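Local structure of peptidoglycan DD-endopeptidase ShyB (Vibrio cholerae, 2GU1) at residues D16-S19 with G20-Q24. The protein cleaves the peptide cross-links between peptidoglycan strands as a zinc-dependent endopeptidase, probably making room for new glycans as the cell wall expands. Residues are numbered along the deposited sequence; the frame is centred on the assembly and turned at random.
Sequences DTLS and GIFAQ
Ile21 N, Phe22 N and Ala23 N donate to the carbonyl oxygens of Thr17, Leu18 and Ser19 in turn, the successive i to i+4 bonds that open helix 18-24. Thr17 is the N-cap: its OG1 accepts from Gly20 N at 3.0 Å, with an N-H...O angle of 149°. The torsion explains the reach, since OG1 sits between the backbone N and the carbonyl carbon (chi1 59°) and is thereby turned to the amide three residues on, while CG2 stands beside the backbone N. Leu18 and Phe22, one helical turn apart, make a CH-pi contact. Leu18 CD1 lies 3.7 Å from the centroid of the Phe22 ring and only 6° off its normal, so the methyl lies over the centre of the face; the sister methyl CD2 meets Phe22 CE1, also at 3.7 Å. With CG anti to the backbone N, the leucine fork is carried along the helix to the ring. Leu32 of helix 29-38 touches both side chains, and Leu54 of strand 53-58 packs on Leu18 and Ile21, joining this helix to helix 29-38 and to the sheet of the LysM-like domain. On the Asp16 side, the CB of that residue rests 3.9 Å from Ile21 CD1, the two side chains crossing at about a right angle. A water bridges the side chains of Asp16 and Gln24, donating to Asp16 OD1 at 2.7 Å and to Gln24 OE1 at 3.1 Å; Asp16 OD2 instead accepts from Lys13 N and is hydrogen-bonded to Tyr10 OH. The chemistry thus divides: the threonine hydroxyl satisfies a first-turn amide, the carboxylate ties the segment before the helix to strand 8-11, and aliphatic-aromatic packing seats the helix on its domain.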
ATOM      1  N   ASP A  16      10.897  12.807   9.057  1.00 26.96           N
ATOM      2  CA  ASP A  16      11.842  12.604   7.954  1.00 25.66           C
ATOM      3  C   ASP A  16      11.196  12.233   6.624  1.00 26.54           C
ATOM      4  O   ASP A  16      10.171  11.552   6.582  1.00 26.61           O
ATOM      5  CB  ASP A  16      12.843  11.477   8.265  1.00 21.72           C
ATOM      6  CG  ASP A  16      13.844  11.840   9.340  1.00 22.11           C
ATOM      7  OD1 ASP A  16      14.109  13.044   9.556  1.00 21.24           O
ATOM      8  OD2 ASP A  16      14.386  10.899   9.954  1.00 23.20           O
ATOM      9  N   THR A  17      11.816  12.690   5.541  1.00 27.10           N
ATOM     10  CA  THR A  17      11.395  12.351   4.181  1.00 25.65           C
ATOM     11  C   THR A  17      12.726  11.986   3.542  1.00 25.63           C
ATOM     12  O   THR A  17      13.785  12.391   4.045  1.00 22.20           O
ATOM     13  CB  THR A  17      10.803  13.543   3.386  1.00 26.17           C
ATOM     14  OG1 THR A  17      11.778  14.589   3.294  1.00 25.23           O
ATOM     15  CG2 THR A  17       9.523  14.055   4.048  1.00 26.95           C
ATOM     16  N   LEU A  18      12.688  11.220   2.457  1.00 23.68           N
ATOM     17  CA  LEU A  18      13.917  10.830   1.781  1.00 23.70           C
ATOM     18  C   LEU A  18      14.726  12.070   1.425  1.00 22.50           C
ATOM     19  O   LEU A  18      15.940  12.091   1.591  1.00 22.57           O
ATOM     20  CB  LEU A  18      13.599  10.026   0.514  1.00 26.66           C
ATOM     21  CG  LEU A  18      14.757   9.324  -0.213  1.00 29.73           C
ATOM     22  CD1 LEU A  18      15.641  10.325  -0.889  1.00 31.26           C
ATOM     23  CD2 LEU A  18      15.550   8.489   0.772  1.00 31.36           C
ATOM     24  N   SER A  19      14.058  13.115   0.949  1.00 22.79           N
ATOM     25  CA  SER A  19      14.768  14.327   0.576  1.00 22.45           C
ATOM     26  C   SER A  19      15.420  15.015   1.781  1.00 23.28           C
ATOM     27  O   SER A  19      16.500  15.588   1.659  1.00 23.31           O
ATOM     28  CB  SER A  19      13.826  15.302  -0.148  1.00 28.24           C
ATOM     29  OG  SER A  19      12.995  16.009   0.764  1.00 31.12           O
ATOM     30  N   GLY A  20      14.765  14.960   2.938  1.00 20.82           N
ATOM     31  CA  GLY A  20      15.319  15.582   4.132  1.00 20.01           C
ATOM     32  C   GLY A  20      16.525  14.812   4.642  1.00 21.67           C
ATOM     33  O   GLY A  20      17.512  15.402   5.090  1.00 21.17           O
ATOM     34  N   ILE A  21      16.444  13.486   4.573  1.00 18.95           N
ATOM     35  CA  ILE A  21      17.539  12.632   5.015  1.00 19.26           C
ATOM     36  C   ILE A  21      18.757  12.848   4.121  1.00 19.51           C
ATOM     37  O   ILE A  21      19.877  12.966   4.611  1.00 19.03           O
ATOM     38  CB  ILE A  21      17.127  11.153   4.989  1.00 19.24           C
ATOM     39  CG1 ILE A  21      16.084  10.906   6.077  1.00 15.41           C
ATOM     40  CG2 ILE A  21      18.352  10.247   5.195  1.00 16.39           C
ATOM     41  CD1 ILE A  21      15.427   9.543   6.007  1.00 19.85           C
ATOM     42  N   PHE A  22      18.545  12.921   2.809  1.00 19.70           N
ATOM     43  CA  PHE A  22      19.666  13.142   1.908  1.00 20.42           C
ATOM     44  C   PHE A  22      20.315  14.482   2.174  1.00 22.39           C
ATOM     45  O   PHE A  22      21.544  14.612   2.102  1.00 20.55           O
ATOM     46  CB  PHE A  22      19.216  13.039   0.449  1.00 20.10           C
ATOM     47  CG  PHE A  22      19.293  11.650  -0.097  1.00 19.40           C
ATOM     48  CD1 PHE A  22      19.128  10.557   0.744  1.00 18.92           C
ATOM     49  CD2 PHE A  22      19.523  11.425  -1.455  1.00 22.92           C
ATOM     50  CE1 PHE A  22      19.181   9.256   0.253  1.00 21.71           C
ATOM     51  CE2 PHE A  22      19.582  10.128  -1.962  1.00 21.71           C
ATOM     52  CZ  PHE A  22      19.412   9.038  -1.108  1.00 22.93           C
ATOM     53  N   ALA A  23      19.494  15.478   2.497  1.00 23.90           N
ATOM     54  CA  ALA A  23      20.012  16.805   2.788  1.00 25.94           C
ATOM     55  C   ALA A  23      20.910  16.741   4.025  1.00 27.69           C
ATOM     56  O   ALA A  23      22.040  17.244   4.011  1.00 28.25           O
ATOM     57  CB  ALA A  23      18.858  17.795   3.015  1.00 26.84           C
ATOM     58  N   GLN A  24      20.439  16.104   5.092  1.00 28.30           N
ATOM     59  CA  GLN A  24      21.258  16.048   6.297  1.00 29.34           C
ATOM     60  C   GLN A  24      22.484  15.136   6.181  1.00 28.09           C
ATOM     61  O   GLN A  24      23.471  15.330   6.892  1.00 28.30           O
ATOM     62  CB  GLN A  24      20.407  15.670   7.517  1.00 32.74           C
ATOM     63  CG  GLN A  24      20.205  14.200   7.792  1.00 33.80           C
ATOM     64  CD  GLN A  24      19.380  13.973   9.055  1.00 35.86           C
ATOM     65  OE1 GLN A  24      18.154  14.085   9.042  1.00 36.06           O
ATOM     66  NE2 GLN A  24      20.056  13.670  10.156  1.00 34.11           N
TER
HETATM   67  O   HOH W   1      15.393  14.317   7.613  1.00 24.32           O